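Putative lipoprotein (Pseudomonas protegens, PDB 4KT3) binds a type VI secretion effector, a peptidoglycan glycoside hydrolase, as its immunity partner, and so probably protects the producing cell from its own toxin. Local coordinates at residues 12-17 with 111-116; 33-38 with 100-105; 42-47 with 67-72; 80-85 with 93-98; 86-91 with 117-122. All coordinates share one frame; numbering follows the deposited sequence.

Chain order starts with interaction 1, where the loop before helix 21-34 is tied to helix 104-117, closing the longest loop of the set. Within it lies interaction 2, joining the last part of helix 21-34 to the turn that starts helix 104-117. Inside that span, interactions 3 and 4 follow in series: the first pairs edge strand 44-47 with strand 62-69, the second pairs strand 78-86 with 92-94, and probable backbone bonds of Leu67 with Trp80 and Gly81 join them in one antiparallel sheet. Interaction 5 crosses interactions 1, 2 and 4, tying the 86-91 hairpin turn to the exit of helix 104-117; it touches all three, with a salt bridge to interaction 2.

Interaction 1: 12-17 with 111-116; sequences ARIKDS and RRVMAR
With chi1 at -73° and further bends at chi2 and chi3, the side chain of Arg116 curls back from its helix until its guanidinium lies edge-on to the carbonyl of Ile14. Ile14 answers with CG1 anti to its carbonyl carbon (chi1 -57°) and an extended chi2, which carries CD1 to Val113 CG2 and towards the CD methylene of Arg112. Arg116 uses two nitrogens on one oxygen: NE donates to Ile14 O at 2.8 Å and NH2 to the same atom at 2.9 Å. The oxygen lies close to the guanidinium plane, while on the carbonyl side NE arrives in the C=O plane and NH2 is tilted from it. This side-on grip fixes the rotation of the guanidinium, and Ala12 O sits over one of its faces, 3.9 Å from Arg116 NH2. Arginine suits the place because its chain is long enough to fold back while its planar end offers adjacent N-H groups. The aliphatic part of the residue is used as well, with Arg116 CB 4.0 Å from Ile14 CG2. Further along, Ile14 CD1 meets Val113 CG2 at 4.0 Å, the two side chains crossing at about a right angle; branched residues fill this buried spot well. Asp16 CB packs 3.4 Å from Arg116 O near the end of the helix. Arg112, whose NH2 bonds to Leu9 O, extends the same pattern towards the N terminus. This is an irregular N-terminal segment laid against helix 104-117, anchored by arginine side chains that donate to its backbone carbonyls.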
# COMPACT_ATOMS: atom_id res chain seq x y z
N ALA B 12 -19.24 -11.84 -21.41
CA ALA B 12 -18.76 -13.06 -22.05
C ALA B 12 -17.28 -13.33 -21.78
O ALA B 12 -16.85 -14.48 -21.81
CB ALA B 12 -19.02 -13.01 -23.55
N ARG B 13 -16.52 -12.28 -21.49
CA ARG B 13 -15.08 -12.42 -21.27
C ARG B 13 -14.75 -12.72 -19.81
O ARG B 13 -13.60 -12.96 -19.46
CB ARG B 13 -14.34 -11.17 -21.74
CG ARG B 13 -14.30 -10.99 -23.25
N ILE B 14 -15.77 -12.71 -18.95
CA ILE B 14 -15.56 -13.03 -17.55
C ILE B 14 -15.81 -14.52 -17.31
O ILE B 14 -16.94 -14.99 -17.45
CB ILE B 14 -16.47 -12.20 -16.64
CG1 ILE B 14 -16.24 -10.70 -16.88
CG2 ILE B 14 -16.21 -12.54 -15.18
CD1 ILE B 14 -17.24 -9.81 -16.18
N LYS B 15 -14.75 -15.24 -16.98
CA LYS B 15 -14.85 -16.68 -16.74
C LYS B 15 -15.55 -16.93 -15.41
O LYS B 15 -15.45 -16.12 -14.48
CB LYS B 15 -13.46 -17.33 -16.73
CG LYS B 15 -12.84 -17.48 -18.11
N ASP B 16 -16.27 -18.05 -15.31
CA ASP B 16 -17.02 -18.34 -14.09
C ASP B 16 -16.09 -18.62 -12.91
O ASP B 16 -16.52 -18.59 -11.76
CB ASP B 16 -18.04 -19.47 -14.28
CG ASP B 16 -17.42 -20.79 -14.75
OD1 ASP B 16 -16.19 -20.97 -14.69
OD2 ASP B 16 -18.21 -21.67 -15.16
N SER B 17 -14.82 -18.87 -13.21
CA SER B 17 -13.80 -19.08 -12.19
C SER B 17 -13.24 -17.78 -11.62
O SER B 17 -12.44 -17.80 -10.68
CB SER B 17 -12.65 -19.94 -12.73
OG SER B 17 -12.14 -19.44 -13.95
N ARG B 111 -22.41 -6.56 -10.24
CA ARG B 111 -23.55 -7.42 -10.51
C ARG B 111 -23.29 -8.28 -11.75
O ARG B 111 -23.74 -9.42 -11.82
CB ARG B 111 -24.84 -6.62 -10.68
CG ARG B 111 -25.35 -5.98 -9.39
CD ARG B 111 -26.72 -5.32 -9.58
NE ARG B 111 -26.69 -4.23 -10.54
CZ ARG B 111 -26.50 -2.94 -10.24
NH1 ARG B 111 -26.30 -2.56 -8.99
NH2 ARG B 111 -26.50 -2.03 -11.21
N ARG B 112 -22.59 -7.71 -12.73
CA ARG B 112 -22.26 -8.46 -13.94
C ARG B 112 -21.26 -9.57 -13.61
O ARG B 112 -21.41 -10.70 -14.08
CB ARG B 112 -21.68 -7.52 -15.00
CG ARG B 112 -21.18 -8.20 -16.25
CD ARG B 112 -20.40 -7.21 -17.13
NE ARG B 112 -21.07 -5.92 -17.26
CZ ARG B 112 -20.49 -4.84 -17.80
NH1 ARG B 112 -21.16 -3.69 -17.87
NH2 ARG B 112 -19.25 -4.90 -18.26
N VAL B 113 -20.26 -9.25 -12.80
CA VAL B 113 -19.27 -10.24 -12.41
C VAL B 113 -19.94 -11.38 -11.66
O VAL B 113 -19.71 -12.55 -11.95
CB VAL B 113 -18.18 -9.61 -11.53
CG1 VAL B 113 -17.27 -10.69 -10.94
CG2 VAL B 113 -17.37 -8.62 -12.35
N MSE B 114 -20.80 -11.04 -10.70
CA MSE B 114 -21.47 -12.05 -9.88
C MSE B 114 -22.41 -12.93 -10.71
O MSE B 114 -22.57 -14.11 -10.41
CB MSE B 114 -22.22 -11.40 -8.71
CG MSE B 114 -21.27 -10.93 -7.60
SE MSE B 114 -22.17 -10.29 -6.02
CE MSE B 114 -22.89 -8.63 -6.75
N ALA B 115 -23.03 -12.36 -11.74
CA ALA B 115 -23.93 -13.14 -12.58
C ALA B 115 -23.14 -14.15 -13.40
O ALA B 115 -23.67 -15.17 -13.81
CB ALA B 115 -24.75 -12.23 -13.50
N ARG B 116 -21.86 -13.86 -13.64
CA ARG B 116 -21.00 -14.78 -14.37
C ARG B 116 -20.39 -15.85 -13.47
O ARG B 116 -20.33 -17.02 -13.85
CB ARG B 116 -19.88 -14.01 -15.09
CG ARG B 116 -20.37 -13.23 -16.31
CD ARG B 116 -20.80 -14.15 -17.45
NE ARG B 116 -19.70 -15.01 -17.87
CZ ARG B 116 -19.77 -15.92 -18.83
NH1 ARG B 116 -20.90 -16.13 -19.51
NH2 ARG B 116 -18.69 -16.64 -19.12

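Interaction 2: 33-38 with 100-105; sequences KHQDYQ and RLDGAE
His34, in the last part of helix 21-34, lays its ring on the turn that leads into helix 104-117, where Gly103 takes the N-cap position. Its CB begins 4.0 Å from Asp102 O, and with CG anti to the backbone N (chi1 -179°) the ring is carried out over the turn. CG comes next, 3.7 Å from Asp102 O. From there CD2 makes the closest approach, 3.2 Å from Asp102 O, and also lies 3.5 Å from Asp102 OD1. On the far side of the ring ND1 and CE1 face Gly103 CA, and NE2 has both Gly103 CA and Asp102 OD1 as neighbours, the latter at 3.7 Å. Glycine fits because a side chain would strike the ring and because its backbone angles would press a CB against the preceding carbonyl. The Asp102 carboxylate stands steeply to the ring, the planes 78° apart. Gln35, bent at chi2, packs its amide carbon CD 4.3 Å from Leu101 CG. Leucine suits that position, since it also packs on Ala31 and Leu32 of helix 21-34 and on Phe83 of the sheet. In a CH-pi contact Gly103 CA stands almost straight above the His34 ring centroid, 3.8 Å away and 9° off the ring normal.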
# COMPACT_ATOMS: atom_id res chain seq x y z
N LYS B 33 -12.57 6.08 -10.78
CA LYS B 33 -13.18 7.18 -11.54
C LYS B 33 -14.19 7.92 -10.67
O LYS B 33 -14.27 9.15 -10.70
CB LYS B 33 -13.87 6.65 -12.80
N HIS B 34 -14.95 7.17 -9.89
CA HIS B 34 -15.96 7.72 -9.00
C HIS B 34 -15.36 8.52 -7.83
O HIS B 34 -16.02 9.38 -7.26
CB HIS B 34 -16.85 6.59 -8.46
CG HIS B 34 -17.94 7.05 -7.54
ND1 HIS B 34 -19.02 7.79 -7.97
CD2 HIS B 34 -18.13 6.85 -6.21
CE1 HIS B 34 -19.82 8.04 -6.95
NE2 HIS B 34 -19.30 7.48 -5.87
N GLN B 35 -14.10 8.24 -7.47
CA GLN B 35 -13.45 8.95 -6.37
C GLN B 35 -12.52 10.06 -6.87
O GLN B 35 -11.78 10.65 -6.09
CB GLN B 35 -12.60 8.00 -5.54
CG GLN B 35 -13.16 6.61 -5.35
CD GLN B 35 -13.96 6.47 -4.08
OE1 GLN B 35 -15.13 6.08 -4.11
NE2 GLN B 35 -13.34 6.79 -2.95
N ASP B 36 -12.55 10.32 -8.18
CA ASP B 36 -11.50 11.12 -8.82
C ASP B 36 -10.15 10.38 -8.76
O ASP B 36 -9.95 9.39 -9.46
CB ASP B 36 -11.39 12.49 -8.17
N TYR B 37 -9.22 10.87 -7.93
CA TYR B 37 -7.90 10.25 -7.78
C TYR B 37 -6.90 10.62 -8.89
O TYR B 37 -5.69 10.45 -8.70
CB TYR B 37 -7.98 8.73 -7.67
CG TYR B 37 -8.19 8.17 -6.27
CD1 TYR B 37 -7.24 8.35 -5.28
CD2 TYR B 37 -9.32 7.44 -5.98
CE1 TYR B 37 -7.43 7.81 -4.00
CE2 TYR B 37 -9.52 6.90 -4.72
CZ TYR B 37 -8.58 7.08 -3.74
OH TYR B 37 -8.81 6.53 -2.50
N GLN B 38 -7.38 11.08 -10.04
CA GLN B 38 -6.49 11.66 -11.05
C GLN B 38 -5.62 10.67 -11.83
O GLN B 38 -4.45 10.96 -12.08
CB GLN B 38 -5.57 12.68 -10.38
N ARG B 100 -15.00 0.35 1.82
CA ARG B 100 -15.53 -0.33 0.65
C ARG B 100 -15.86 0.70 -0.42
O ARG B 100 -16.67 1.60 -0.20
CB ARG B 100 -16.77 -1.13 1.03
CG ARG B 100 -17.46 -1.81 -0.15
CD ARG B 100 -18.68 -2.60 0.32
NE ARG B 100 -18.42 -4.03 0.41
CZ ARG B 100 -18.89 -4.84 1.35
NH1 ARG B 100 -19.66 -4.38 2.33
NH2 ARG B 100 -18.60 -6.13 1.32
N LEU B 101 -15.24 0.58 -1.59
CA LEU B 101 -15.50 1.53 -2.66
C LEU B 101 -16.90 1.31 -3.23
O LEU B 101 -17.44 0.20 -3.18
CB LEU B 101 -14.44 1.45 -3.75
CG LEU B 101 -13.17 2.25 -3.44
CD1 LEU B 101 -12.41 1.64 -2.27
CD2 LEU B 101 -12.27 2.34 -4.66
N ASP B 102 -17.48 2.37 -3.77
CA ASP B 102 -18.87 2.34 -4.22
C ASP B 102 -19.05 3.20 -5.46
O ASP B 102 -18.08 3.67 -6.06
CB ASP B 102 -19.77 2.83 -3.09
CG ASP B 102 -19.48 4.27 -2.71
OD1 ASP B 102 -18.60 4.89 -3.34
OD2 ASP B 102 -20.14 4.78 -1.77
N GLY B 103 -20.30 3.40 -5.86
CA GLY B 103 -20.60 4.13 -7.08
C GLY B 103 -21.44 3.28 -8.00
O GLY B 103 -21.28 2.06 -8.05
N ALA B 104 -22.32 3.93 -8.74
CA ALA B 104 -23.28 3.22 -9.57
C ALA B 104 -22.59 2.38 -10.64
O ALA B 104 -22.98 1.25 -10.87
CB ALA B 104 -24.24 4.19 -10.21
N GLU B 105 -21.56 2.93 -11.28
CA GLU B 105 -20.89 2.20 -12.35
C GLU B 105 -20.18 0.95 -11.79
O GLU B 105 -20.22 -0.11 -12.41
CB GLU B 105 -19.92 3.10 -13.11

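Interaction 3: 42-47 with 67-72; sequences PGVFID and LGYNDP
Strand 44-47 and the 67-69 part of strand 62-69 run antiparallel, the axes of these short pieces approaching to 4.7 Å at an angle of 148°. Phe45 and Gly68 form the hydrogen-bonded pair: Phe45 N donates to Gly68 O at 2.9 Å, and Gly68 N returns a bond to Phe45 O at 3.0 Å. Val44 with Tyr69 and Ile46 with Leu67 are the flanking non-hydrogen-bonded pairs. Beyond them Asn70 N donates to Gly43 O at 3.0 Å. A water bridges the same Gly43 O to Asn70 ND2. The strand 44-47 is one edge of the five-stranded antiparallel sheet of this immunity protein, and Asn70 OD1, bonded to Thr77, also accepts from His88 of the neighbouring effector chain. On one face of the sheet Phe45 has CG placed between its backbone N and carbonyl carbon (chi1 61°), which folds the ring over Gly68. There Gly68 CA makes a CH-pi contact 3.8 Å from the Phe45 ring centroid, and only glycine could be covered so closely, since a CB would collide with CZ. On the opposite face Val44, Ile46, Leu67 and Tyr69 pack together. Leu67 CD1 sits between the two branched residues, 4.0 Å from Val44 CG1 and 3.9 Å from Ile46 CG1. Val44 CG2 rests 3.8 Å from Tyr69 CD1, and Pro42 O meets that ring's edge at CE1. Trp80 of strand 78-86 packs on Val44, and its ring meets that of Tyr69.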
# COMPACT_ATOMS: atom_id res chain seq x y z
N PRO B 42 0.78 12.88 -15.15
CA PRO B 42 2.11 12.27 -15.22
C PRO B 42 2.68 11.87 -13.86
O PRO B 42 2.54 12.60 -12.88
CB PRO B 42 2.96 13.36 -15.89
CG PRO B 42 1.97 14.16 -16.68
CD PRO B 42 0.73 14.18 -15.83
N GLY B 43 3.31 10.70 -13.82
CA GLY B 43 3.90 10.20 -12.59
C GLY B 43 2.99 9.28 -11.79
O GLY B 43 3.45 8.60 -10.89
N VAL B 44 1.70 9.27 -12.13
CA VAL B 44 0.74 8.42 -11.42
C VAL B 44 0.71 7.02 -12.01
O VAL B 44 0.79 6.84 -13.23
CB VAL B 44 -0.67 9.03 -11.46
CG1 VAL B 44 -1.67 8.10 -10.80
CG2 VAL B 44 -0.69 10.40 -10.80
N PHE B 45 0.57 6.01 -11.15
CA PHE B 45 0.52 4.63 -11.62
C PHE B 45 -0.36 3.77 -10.73
O PHE B 45 -0.54 4.05 -9.56
CB PHE B 45 1.91 4.03 -11.61
CG PHE B 45 2.53 4.00 -10.24
CD1 PHE B 45 2.21 2.99 -9.35
CD2 PHE B 45 3.41 4.99 -9.84
CE1 PHE B 45 2.75 2.95 -8.09
CE2 PHE B 45 3.96 4.97 -8.58
CZ PHE B 45 3.64 3.95 -7.69
N ILE B 46 -0.90 2.71 -11.32
CA ILE B 46 -1.48 1.62 -10.57
C ILE B 46 -0.56 0.42 -10.76
O ILE B 46 -0.22 0.08 -11.89
CB ILE B 46 -2.89 1.27 -11.07
CG1 ILE B 46 -3.86 2.41 -10.73
CG2 ILE B 46 -3.39 -0.04 -10.44
CD1 ILE B 46 -5.24 2.22 -11.29
N ASP B 47 -0.19 -0.21 -9.65
CA ASP B 47 0.72 -1.35 -9.68
C ASP B 47 0.03 -2.58 -9.10
O ASP B 47 -0.35 -2.60 -7.93
CB ASP B 47 1.94 -1.02 -8.83
CG ASP B 47 3.06 -2.02 -8.97
OD1 ASP B 47 2.87 -3.09 -9.57
OD2 ASP B 47 4.15 -1.73 -8.44
N LEU B 67 -1.82 2.42 -5.65
CA LEU B 67 -1.96 3.63 -6.43
C LEU B 67 -0.92 4.61 -5.92
O LEU B 67 -0.88 4.93 -4.73
CB LEU B 67 -3.36 4.20 -6.25
CG LEU B 67 -3.62 5.56 -6.90
CD1 LEU B 67 -3.49 5.49 -8.41
CD2 LEU B 67 -5.00 6.06 -6.49
N GLY B 68 -0.07 5.09 -6.81
CA GLY B 68 1.05 5.90 -6.39
C GLY B 68 1.44 6.98 -7.36
O GLY B 68 0.89 7.08 -8.45
N TYR B 69 2.44 7.75 -6.96
CA TYR B 69 2.81 8.96 -7.63
C TYR B 69 4.28 9.27 -7.40
O TYR B 69 4.72 9.35 -6.26
CB TYR B 69 1.95 10.08 -7.05
CG TYR B 69 2.31 11.46 -7.54
CD1 TYR B 69 2.35 11.73 -8.89
CD2 TYR B 69 2.59 12.49 -6.65
CE1 TYR B 69 2.66 12.98 -9.36
CE2 TYR B 69 2.90 13.75 -7.10
CZ TYR B 69 2.94 13.99 -8.47
OH TYR B 69 3.25 15.24 -8.99
N ASN B 70 5.04 9.46 -8.49
CA ASN B 70 6.43 9.91 -8.37
C ASN B 70 6.58 11.33 -8.89
O ASN B 70 6.29 11.63 -10.07
CB ASN B 70 7.40 8.98 -9.12
CG ASN B 70 7.63 7.66 -8.41
OD1 ASN B 70 8.17 7.63 -7.29
ND2 ASN B 70 7.23 6.57 -9.05
N ASP B 71 7.03 12.21 -8.00
CA ASP B 71 7.25 13.62 -8.28
C ASP B 71 8.75 13.86 -8.16
O ASP B 71 9.36 13.46 -7.17
CB ASP B 71 6.50 14.44 -7.23
CG ASP B 71 6.52 15.93 -7.50
OD1 ASP B 71 7.46 16.42 -8.17
OD2 ASP B 71 5.59 16.61 -7.02
N PRO B 72 9.38 14.49 -9.16
CA PRO B 72 10.83 14.72 -9.06
C PRO B 72 11.21 15.68 -7.95
O PRO B 72 12.36 15.66 -7.51
CB PRO B 72 11.19 15.32 -10.43
CG PRO B 72 9.91 15.90 -10.94
CD PRO B 72 8.84 14.96 -10.45
O HOH W 1 6.00 6.85 -11.58

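Interaction 4: 80-85 with 93-98; sequences WGLFSV and WEINSC
Glu94 turns its carboxylate back on strand 78-86, where OE2 accepts from Leu82 N at 2.9 Å in a straight bond (168°). The bond reaches OE2 on its anti side, 35° out of the carboxylate plane. The other oxygen, OE1, is held by three donors from its own segment, Asn96 N, Ser97 N and Ser97 OG, with Ser97 N at 2.7 Å. A bend at chi2 (-73°) lets one residue serve both sides, and glutamate has the reach and the two acceptors the task needs. Its CG also packs 3.5 Å from Phe83 CE2, the ring and carboxylate planes almost perpendicular. These groups sit on a beta hairpin formed by strands 78-86 and 92-94. Phe83 and Glu94 are a non-hydrogen-bonded antiparallel pair, Ser84 and Trp93 the hydrogen-bonded one, with Ser84 N to Trp93 O and Trp93 N to Ser84 O each at 2.9 Å. Past the strand end Ile95 N still donates to Leu82 O. Ile95 then slants its side chain across Leu82, CG1 being 3.8 Å from Leu82 CG, and CD1 lies 3.5 Å from Ser84 OG, a hydroxyl hydrogen-bonded to Asp64 OD1. Further out, Trp80 and Gly81 both face Leu67 in a classic beta bulge. Tyr163 OH of the neighbouring effector chain hydrogen-bonds to Glu94 OE2 and Asn96 ND2, so the carboxylate that braces the hairpin also meets the partner. Cys98 closes the segment in a disulfide with Cys133.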
# COMPACT_ATOMS: atom_id res chain seq x y z
N TRP B 80 -1.18 6.62 -2.55
CA TRP B 80 -2.50 7.18 -2.31
C TRP B 80 -3.51 6.10 -1.91
O TRP B 80 -4.56 6.40 -1.36
CB TRP B 80 -3.00 7.88 -3.57
CG TRP B 80 -2.22 9.13 -3.92
CD1 TRP B 80 -1.40 9.86 -3.11
CD2 TRP B 80 -2.22 9.79 -5.19
NE1 TRP B 80 -0.89 10.94 -3.80
CE2 TRP B 80 -1.37 10.91 -5.08
CE3 TRP B 80 -2.85 9.54 -6.41
CZ2 TRP B 80 -1.14 11.79 -6.14
CZ3 TRP B 80 -2.61 10.41 -7.47
CH2 TRP B 80 -1.77 11.52 -7.33
N GLY B 81 -3.20 4.85 -2.21
CA GLY B 81 -4.10 3.77 -1.85
C GLY B 81 -3.52 2.38 -2.03
O GLY B 81 -2.65 2.16 -2.87
N LEU B 82 -4.02 1.45 -1.23
CA LEU B 82 -3.75 0.03 -1.37
C LEU B 82 -5.12 -0.63 -1.42
O LEU B 82 -5.90 -0.50 -0.48
CB LEU B 82 -2.95 -0.51 -0.18
CG LEU B 82 -2.71 -2.02 -0.16
CD1 LEU B 82 -1.99 -2.51 -1.41
CD2 LEU B 82 -1.90 -2.45 1.08
N PHE B 83 -5.41 -1.31 -2.52
CA PHE B 83 -6.75 -1.83 -2.78
C PHE B 83 -6.73 -3.34 -2.96
O PHE B 83 -5.76 -3.90 -3.46
CB PHE B 83 -7.31 -1.20 -4.06
CG PHE B 83 -7.35 0.30 -4.02
CD1 PHE B 83 -6.28 1.06 -4.49
CD2 PHE B 83 -8.45 0.96 -3.49
CE1 PHE B 83 -6.32 2.45 -4.43
CE2 PHE B 83 -8.50 2.36 -3.44
CZ PHE B 83 -7.43 3.10 -3.91
N SER B 84 -7.84 -3.97 -2.58
CA SER B 84 -8.07 -5.38 -2.84
C SER B 84 -9.36 -5.50 -3.64
O SER B 84 -10.40 -4.95 -3.25
CB SER B 84 -8.18 -6.17 -1.53
OG SER B 84 -6.96 -6.16 -0.80
N VAL B 85 -9.29 -6.21 -4.77
CA VAL B 85 -10.45 -6.44 -5.63
C VAL B 85 -10.79 -7.94 -5.66
O VAL B 85 -9.92 -8.76 -5.97
CB VAL B 85 -10.15 -5.99 -7.08
CG1 VAL B 85 -11.35 -6.25 -7.96
CG2 VAL B 85 -9.74 -4.51 -7.11
N TRP B 93 -12.01 -2.90 -1.92
CA TRP B 93 -11.72 -2.24 -0.66
C TRP B 93 -10.39 -1.51 -0.69
O TRP B 93 -9.42 -1.99 -1.26
CB TRP B 93 -11.65 -3.28 0.47
CG TRP B 93 -12.97 -3.83 0.89
CD1 TRP B 93 -13.72 -4.77 0.23
CD2 TRP B 93 -13.71 -3.47 2.06
NE1 TRP B 93 -14.88 -5.02 0.92
CE2 TRP B 93 -14.90 -4.24 2.04
CE3 TRP B 93 -13.49 -2.59 3.11
CZ2 TRP B 93 -15.85 -4.14 3.05
CZ3 TRP B 93 -14.44 -2.50 4.12
CH2 TRP B 93 -15.61 -3.26 4.07
N GLU B 94 -10.35 -0.35 -0.04
CA GLU B 94 -9.08 0.28 0.31
C GLU B 94 -8.75 -0.26 1.69
O GLU B 94 -9.50 -0.03 2.65
CB GLU B 94 -9.22 1.80 0.33
CG GLU B 94 -7.93 2.54 -0.03
CD GLU B 94 -6.89 2.48 1.07
OE1 GLU B 94 -7.26 2.27 2.24
OE2 GLU B 94 -5.68 2.64 0.77
N ILE B 95 -7.65 -1.01 1.81
CA ILE B 95 -7.44 -1.84 2.99
C ILE B 95 -6.55 -1.22 4.08
O ILE B 95 -6.25 -1.86 5.09
CB ILE B 95 -6.97 -3.27 2.61
CG1 ILE B 95 -5.65 -3.26 1.82
CG2 ILE B 95 -8.04 -3.97 1.79
CD1 ILE B 95 -5.02 -4.64 1.70
N ASN B 96 -6.15 0.03 3.88
CA ASN B 96 -5.54 0.80 4.97
C ASN B 96 -6.59 1.64 5.70
O ASN B 96 -6.68 1.61 6.92
CB ASN B 96 -4.40 1.66 4.43
CG ASN B 96 -3.15 0.85 4.20
OD1 ASN B 96 -2.88 -0.10 4.93
ND2 ASN B 96 -2.40 1.21 3.17
N SER B 97 -7.40 2.37 4.93
CA SER B 97 -8.52 3.12 5.49
C SER B 97 -9.72 2.23 5.79
O SER B 97 -10.65 2.63 6.48
CB SER B 97 -8.94 4.23 4.53
OG SER B 97 -9.46 3.68 3.32
N CYS B 98 -9.70 1.01 5.24
CA CYS B 98 -10.79 0.06 5.41
C CYS B 98 -12.14 0.61 4.95
O CYS B 98 -13.14 0.61 5.69
CB CYS B 98 -10.84 -0.46 6.85
SG CYS B 98 -9.51 -1.65 7.20

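Interaction 5: 86-91 with 117-122; sequences SLNTGD and TGKSLA
Asn88 and Lys119 cross obliquely, the amide carbon CG of Asn88 lying 3.8 Å from Lys119 CG, so that CB and CG of the lysine rest against the asparagine side chain. The lysine is bent at chi2 and chi4 and turns its ammonium back: one water joins Lys119 NZ to Asn88 OD1, which suits a flexible, polar-ended chain at a partly exposed place. Beside this pair Thr117 has OG1 between its backbone N and carbonyl carbon (chi1 66°), from where it donates to Asn88 O at 2.8 Å in the carbonyl plane. The same OG1 accepts from Lys119 N at 3.2 Å, an ST turn that shapes the exit of helix 104-117, while Gly118 takes the positive phi there. Leu121 stands at about a right angle to both Thr89 and Asp91. Its CD2 is 3.7 Å from Thr89 OG1 and 3.6 Å from Asp91 CG, so that one methyl wedges against both, and Thr89 CG2 rests 3.6 Å from Ser120 O. Both polar neighbours of that methyl have partners: Thr89 OG1 accepts from Asp91 N and bonds to Glu124, while Asp91 bonds to Trp93 and makes a salt bridge to Arg100. Ser86 OG accepts from Asn88 N and Thr89 N, an ST motif, and also hydrogen-bonds to Glu124. The chemistry is consistent with hydroxyl-to-backbone bonds holding the two turns, while side-chain carbons pack between them.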
# COMPACT_ATOMS: atom_id res chain seq x y z
N SER B 86 -12.02 -8.30 -5.33
CA SER B 86 -12.39 -9.71 -5.31
C SER B 86 -12.49 -10.29 -6.70
O SER B 86 -13.13 -9.72 -7.56
CB SER B 86 -13.73 -9.93 -4.60
OG SER B 86 -14.28 -11.19 -4.98
N LEU B 87 -11.85 -11.44 -6.89
CA LEU B 87 -11.91 -12.15 -8.16
C LEU B 87 -13.32 -12.63 -8.47
O LEU B 87 -13.68 -12.76 -9.63
CB LEU B 87 -11.02 -13.40 -8.12
CG LEU B 87 -9.53 -13.25 -8.32
CD1 LEU B 87 -8.93 -12.51 -7.16
CD2 LEU B 87 -8.91 -14.63 -8.47
N ASN B 88 -14.10 -12.92 -7.43
CA ASN B 88 -15.40 -13.55 -7.64
C ASN B 88 -16.59 -12.59 -7.66
O ASN B 88 -17.66 -12.96 -8.15
CB ASN B 88 -15.63 -14.64 -6.59
CG ASN B 88 -14.93 -15.94 -6.95
OD1 ASN B 88 -14.73 -16.25 -8.12
ND2 ASN B 88 -14.54 -16.70 -5.93
N THR B 89 -16.42 -11.39 -7.10
CA THR B 89 -17.54 -10.43 -7.05
C THR B 89 -17.18 -9.02 -7.50
O THR B 89 -18.07 -8.20 -7.71
CB THR B 89 -18.06 -10.27 -5.63
OG1 THR B 89 -17.05 -9.63 -4.84
CG2 THR B 89 -18.43 -11.61 -5.00
N GLY B 90 -15.89 -8.73 -7.64
CA GLY B 90 -15.42 -7.39 -7.92
C GLY B 90 -15.52 -6.44 -6.74
O GLY B 90 -15.25 -5.24 -6.89
N ASP B 91 -15.92 -6.94 -5.57
CA ASP B 91 -15.93 -6.10 -4.37
C ASP B 91 -14.55 -5.49 -4.20
O ASP B 91 -13.53 -6.21 -4.22
CB ASP B 91 -16.28 -6.95 -3.13
CG ASP B 91 -16.76 -6.11 -1.95
OD1 ASP B 91 -17.30 -5.00 -2.14
OD2 ASP B 91 -16.60 -6.60 -0.81
N THR B 117 -19.93 -15.46 -12.28
CA THR B 117 -19.29 -16.42 -11.38
C THR B 117 -20.28 -17.20 -10.52
O THR B 117 -19.96 -18.28 -10.01
CB THR B 117 -18.31 -15.73 -10.44
OG1 THR B 117 -19.05 -14.87 -9.56
CG2 THR B 117 -17.28 -14.93 -11.23
N GLY B 118 -21.48 -16.65 -10.35
CA GLY B 118 -22.48 -17.29 -9.50
C GLY B 118 -22.19 -17.15 -8.01
O GLY B 118 -22.85 -17.78 -7.18
N LYS B 119 -21.21 -16.30 -7.67
CA LYS B 119 -20.75 -16.12 -6.29
C LYS B 119 -21.31 -14.84 -5.67
O LYS B 119 -21.67 -13.89 -6.38
CB LYS B 119 -19.22 -16.05 -6.26
CG LYS B 119 -18.52 -17.28 -6.79
CD LYS B 119 -18.78 -18.48 -5.91
CE LYS B 119 -17.88 -19.65 -6.30
NZ LYS B 119 -18.07 -20.03 -7.72
N SER B 120 -21.35 -14.81 -4.34
CA SER B 120 -21.90 -13.68 -3.60
C SER B 120 -20.88 -13.07 -2.64
O SER B 120 -19.82 -13.65 -2.38
CB SER B 120 -23.11 -14.14 -2.78
OG SER B 120 -22.69 -14.91 -1.67
N LEU B 121 -21.21 -11.91 -2.08
CA LEU B 121 -20.37 -11.33 -1.03
C LEU B 121 -20.31 -12.26 0.19
O LEU B 121 -19.27 -12.39 0.83
CB LEU B 121 -20.89 -9.95 -0.64
CG LEU B 121 -20.79 -8.89 -1.74
CD1 LEU B 121 -21.48 -7.61 -1.31
CD2 LEU B 121 -19.33 -8.60 -2.08
N ALA B 122 -21.42 -12.91 0.51
CA ALA B 122 -21.45 -13.81 1.66
C ALA B 122 -20.55 -15.04 1.43
O ALA B 122 -19.95 -15.56 2.38
CB ALA B 122 -22.88 -14.24 1.97
O HOH W 2 -15.83 -18.50 -9.21